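Enoyl-CoA hydratase (Mycobacterium tuberculosis, PDB 4JJT) probably acts as a lyase of the enoyl-CoA hydratase family, adding water across the double bond of 2-enoyl-CoA thioesters. Local coordinates at residues A[224-227]-A[228-232]; A[213-216]-A[217-221]. One frame throughout, in Å; residues are numbered along the deposited sequence.

Contact 1. Residues A[224-227]-A[228-232]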
loop_
_atom_site.group_PDB
_atom_site.type_symbol
_atom_site.label_atom_id
_atom_site.label_comp_id
_atom_site.label_asym_id
_atom_site.label_seq_id
_atom_site.Cartn_x
_atom_site.Cartn_y
_atom_site.Cartn_z
ATOM N N CYS A 224 11.179 -12.862 3.001
ATOM C CA CYS A 224 10.997 -13.904 1.994
ATOM C C CYS A 224 12.258 -14.089 1.160
ATOM O O CYS A 224 12.684 -15.213 0.904
ATOM C CB CYS A 224 9.813 -13.569 1.084
ATOM S SG CYS A 224 8.192 -13.776 1.858
ATOM N N ALA A 225 12.847 -12.974 0.741
ATOM C CA ALA A 225 14.086 -13.001 -0.024
ATOM C C ALA A 225 15.203 -13.661 0.773
ATOM O O ALA A 225 16.041 -14.371 0.217
ATOM C CB ALA A 225 14.485 -11.597 -0.432
ATOM N N ALA A 226 15.207 -13.427 2.081
ATOM C CA ALA A 226 16.203 -14.027 2.963
ATOM C C ALA A 226 15.971 -15.527 3.107
ATOM O O ALA A 226 16.908 -16.320 3.024
ATOM C CB ALA A 226 16.179 -13.348 4.322
ATOM N N LYS A 227 14.716 -15.906 3.320
ATOM C CA LYS A 227 14.334 -17.308 3.427
ATOM C C LYS A 227 14.640 -18.053 2.132
ATOM O O LYS A 227 15.078 -19.202 2.151
ATOM C CB LYS A 227 12.842 -17.420 3.748
ATOM C CG LYS A 227 12.319 -18.845 3.790
ATOM C CD LYS A 227 12.899 -19.607 4.964
ATOM C CE LYS A 227 12.458 -18.992 6.278
ATOM N NZ LYS A 227 13.048 -19.693 7.451
ATOM N N GLN A 228 14.403 -17.384 1.008
ATOM C CA GLN A 228 14.609 -17.978 -0.307
ATOM C C GLN A 228 16.095 -18.133 -0.610
ATOM O O GLN A 228 16.501 -19.037 -1.337
ATOM C CB GLN A 228 13.943 -17.117 -1.383
ATOM C CG GLN A 228 13.710 -17.838 -2.694
ATOM C CD GLN A 228 13.121 -16.933 -3.758
ATOM O OE1 GLN A 228 13.401 -15.734 -3.800
ATOM N NE2 GLN A 228 12.295 -17.505 -4.627
ATOM N N PHE A 229 16.907 -17.244 -0.046
ATOM C CA PHE A 229 18.344 -17.276 -0.287
ATOM C C PHE A 229 19.020 -18.367 0.529
ATOM O O PHE A 229 19.920 -19.052 0.043
ATOM C CB PHE A 229 18.979 -15.919 0.013
ATOM C CG PHE A 229 20.461 -15.878 -0.232
ATOM C CD1 PHE A 229 20.956 -15.801 -1.518
ATOM C CD2 PHE A 229 21.355 -15.906 0.823
ATOM C CE1 PHE A 229 22.313 -15.759 -1.749
ATOM C CE2 PHE A 229 22.712 -15.865 0.597
ATOM C CZ PHE A 229 23.190 -15.790 -0.689
ATOM N N ARG A 230 18.582 -18.524 1.773
ATOM C CA ARG A 230 19.109 -19.564 2.648
ATOM C C ARG A 230 18.767 -20.946 2.112
ATOM O O ARG A 230 19.553 -21.883 2.241
ATOM C CB ARG A 230 18.552 -19.405 4.064
ATOM C CG ARG A 230 18.926 -18.096 4.731
ATOM C CD ARG A 230 18.377 -18.015 6.146
ATOM N NE ARG A 230 17.558 -16.822 6.344
ATOM C CZ ARG A 230 16.258 -16.846 6.618
ATOM N NH1 ARG A 230 15.593 -15.711 6.782
ATOM N NH2 ARG A 230 15.623 -18.006 6.733
ATOM N N THR A 231 17.586 -21.061 1.514
ATOM C CA THR A 231 17.104 -22.330 0.980
ATOM C C THR A 231 17.973 -22.819 -0.172
ATOM O O THR A 231 18.290 -24.006 -0.266
ATOM C CB THR A 231 15.644 -22.209 0.504
ATOM O OG1 THR A 231 14.803 -21.882 1.618
ATOM C CG2 THR A 231 15.166 -23.517 -0.112
ATOM N N SER A 232 18.359 -21.894 -1.044
ATOM C CA SER A 232 19.243 -22.211 -2.159
ATOM C C SER A 232 20.637 -22.565 -1.657
ATOM O O SER A 232 21.246 -23.528 -2.117
ATOM C CB SER A 232 19.320 -21.034 -3.134
ATOM O OG SER A 232 18.051 -20.736 -3.680
#
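Lys227 O is gripped twice by Thr231, one helical turn further on. The hydroxyl OG1 of Thr231 donates to Lys227 O at 2.7 Å, and the backbone N of Thr231 reaches the same oxygen at 3.2 Å. The two donors come to it from opposite faces of the carbonyl plane. With OG1 beside its own backbone N (chi1 -62°), the threonine hydroxyl swings back along the helix to the preceding turn, a common way for Ser and Thr hydroxyls to be satisfied within a helix. The i to i-4 backbone bonds of the alpha helix continue alongside: Gln228 N donates to Cys224 O at 2.8 Å and Arg230 N to Ala226 O at 3.0 Å.

Arg230 folds back over the turn before it. Its chain bends at chi3, which lays one guanidinium face over Ala226 O and Lys227 CA, while NH1 stands 3.5 Å from Ala226 CB. The small methyl of Ala226 suits this close passage. Lys227, bent at chi2 and chi3, brings NZ to the guanidinium edge in its plane, 3.2 Å from Arg230 NH2. The two cationic ends lie close together, and both side chains also touch Asp81 of the same chain, whose negative charge would probably ease their proximity. On other sides of the helix, Phe229 packs on Ala202 of a second subunit and Gln228 on Ala88 of a third. The arrangement is that of an alpha helix with a threonine hydroxyl bonded back to the i-4 carbonyl, here in the long C-terminal helix of a crotonase-fold subunit, bordered by its neighbours.

Contact 2. Residues A[213-216]-A[217-221]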
loop_
_atom_site.group_PDB
_atom_site.type_symbol
_atom_site.label_atom_id
_atom_site.label_comp_id
_atom_site.label_asym_id
_atom_site.label_seq_id
_atom_site.Cartn_x
_atom_site.Cartn_y
_atom_site.Cartn_z
ATOM N N SER A 213 2.870 1.045 8.628
ATOM C CA SER A 213 1.978 0.942 7.480
ATOM C C SER A 213 2.702 1.244 6.173
ATOM O O SER A 213 2.172 0.995 5.090
ATOM C CB SER A 213 0.790 1.894 7.639
ATOM O OG SER A 213 1.137 3.201 7.205
ATOM N N GLN A 214 3.910 1.789 6.277
ATOM C CA GLN A 214 4.695 2.138 5.097
ATOM C C GLN A 214 5.825 1.147 4.829
ATOM O O GLN A 214 6.316 1.048 3.705
ATOM C CB GLN A 214 5.265 3.555 5.231
ATOM C CG GLN A 214 4.299 4.651 4.826
ATOM C CD GLN A 214 4.651 5.999 5.428
ATOM O OE1 GLN A 214 5.757 6.198 5.931
ATOM N NE2 GLN A 214 3.705 6.929 5.389
ATOM N N THR A 215 6.228 0.404 5.856
ATOM C CA THR A 215 7.379 -0.487 5.740
ATOM C C THR A 215 7.018 -1.970 5.801
ATOM O O THR A 215 7.866 -2.821 5.535
ATOM C CB THR A 215 8.426 -0.199 6.837
ATOM O OG1 THR A 215 7.835 -0.398 8.127
ATOM C CG2 THR A 215 8.939 1.228 6.730
ATOM N N ALA A 216 5.772 -2.272 6.154
ATOM C CA ALA A 216 5.330 -3.652 6.353
ATOM C C ALA A 216 5.554 -4.538 5.132
ATOM O O ALA A 216 6.164 -5.604 5.232
ATOM C CB ALA A 216 3.863 -3.686 6.766
ATOM N N ALA A 217 5.058 -4.092 3.982
ATOM C CA ALA A 217 5.192 -4.846 2.738
ATOM C C ALA A 217 6.657 -5.103 2.410
ATOM O O ALA A 217 7.032 -6.209 2.032
ATOM C CB ALA A 217 4.506 -4.117 1.597
ATOM N N GLY A 218 7.479 -4.073 2.568
ATOM C CA GLY A 218 8.906 -4.197 2.350
ATOM C C GLY A 218 9.553 -5.184 3.303
ATOM O O GLY A 218 10.367 -6.009 2.893
ATOM N N LEU A 219 9.191 -5.100 4.579
ATOM C CA LEU A 219 9.755 -5.981 5.599
ATOM C C LEU A 219 9.440 -7.449 5.325
ATOM O O LEU A 219 10.259 -8.327 5.599
ATOM C CB LEU A 219 9.266 -5.581 6.993
ATOM C CG LEU A 219 9.872 -4.310 7.585
ATOM C CD1 LEU A 219 9.226 -3.975 8.919
ATOM C CD2 LEU A 219 11.377 -4.464 7.740
ATOM N N TRP A 220 8.251 -7.711 4.791
ATOM C CA TRP A 220 7.862 -9.072 4.436
ATOM C C TRP A 220 8.652 -9.569 3.228
ATOM O O TRP A 220 9.094 -10.716 3.195
ATOM C CB TRP A 220 6.360 -9.165 4.153
ATOM C CG TRP A 220 5.952 -10.522 3.679
ATOM C CD1 TRP A 220 5.745 -10.908 2.386
ATOM C CD2 TRP A 220 5.721 -11.681 4.485
ATOM N NE1 TRP A 220 5.395 -12.230 2.339
ATOM C CE2 TRP A 220 5.372 -12.730 3.615
ATOM C CE3 TRP A 220 5.771 -11.933 5.859
ATOM C CZ2 TRP A 220 5.075 -14.011 4.071
ATOM C CZ3 TRP A 220 5.476 -13.205 6.310
ATOM C CH2 TRP A 220 5.134 -14.228 5.418
ATOM N N LEU A 221 8.818 -8.700 2.236
ATOM C CA LEU A 221 9.549 -9.050 1.027
ATOM C C LEU A 221 11.021 -9.301 1.331
ATOM O O LEU A 221 11.665 -10.133 0.689
ATOM C CB LEU A 221 9.395 -7.962 -0.033
ATOM C CG LEU A 221 7.992 -7.739 -0.587
ATOM C CD1 LEU A 221 7.945 -6.466 -1.413
ATOM C CD2 LEU A 221 7.549 -8.927 -1.422
#
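Ala216, Thr215 and Ala217 give up most surface here, and all three lie where the helix kinks: the regular bonds to the preceding turn are interrupted at the N atoms of Ala217 and Gly218. Regular bonding resumes directly afterwards. Leu219 N donates to Thr215 O at 2.8 Å with an N-H...O angle of 158°, and Trp220 N donates to Ala216 O at 3.0 Å.

Thr215 and Leu219 run side by side and point the same way. The leucine CG lies 3.2 Å from Thr215 O, and its CD1 comes within 3.9 Å of Thr215 OG1. That hydroxyl sits between the backbone N and the carbonyl carbon (chi1 60°), an orientation in which it bonds to Asp211 O one turn earlier, so a polar atom in a buried place has its partner. Both side chains rest on helix 138-146, where each touches Val140.

Alanine suits position 216 because its short side chain faces another subunit at close quarters: Ala216 packs on Ala217 of a third subunit, methyl-bearing residue against methyl-bearing residue. Beside this small-residue surface, Trp220 packs on Leu219 of that same subunit, and Leu219 in turn on its Trp220. No side-chain polar bond crosses the turn; the leucine lies against the threonine's hydroxyl and carbonyl oxygen by van der Waals contact. Such chemistry implies an interface in which the small methyls probably permit close approach of the subunits, while leucine and tryptophan supply bulkier hydrophobic surface.

Both contacts belong to helix 197-237, the long final helix that follows helix 181-193. Coming from the N terminus, the chain closes contact 2 first, bringing 213-216 against 217-221, and then, after two further residues, contact 1 at 224-227 and 228-232. Each closes just one helical turn, and they stand in series, neither nesting nor crossing; their centres are about 17 Å apart. Contact 2 is the buried one and sets the helix against helix 138-146 and other subunits. Contact 1 lies nearer the C-terminal end, at the surface, where loop residues Asp81 and Thr135 meet it. Both reach the second subunit, so one helix serves intrachain packing and assembly.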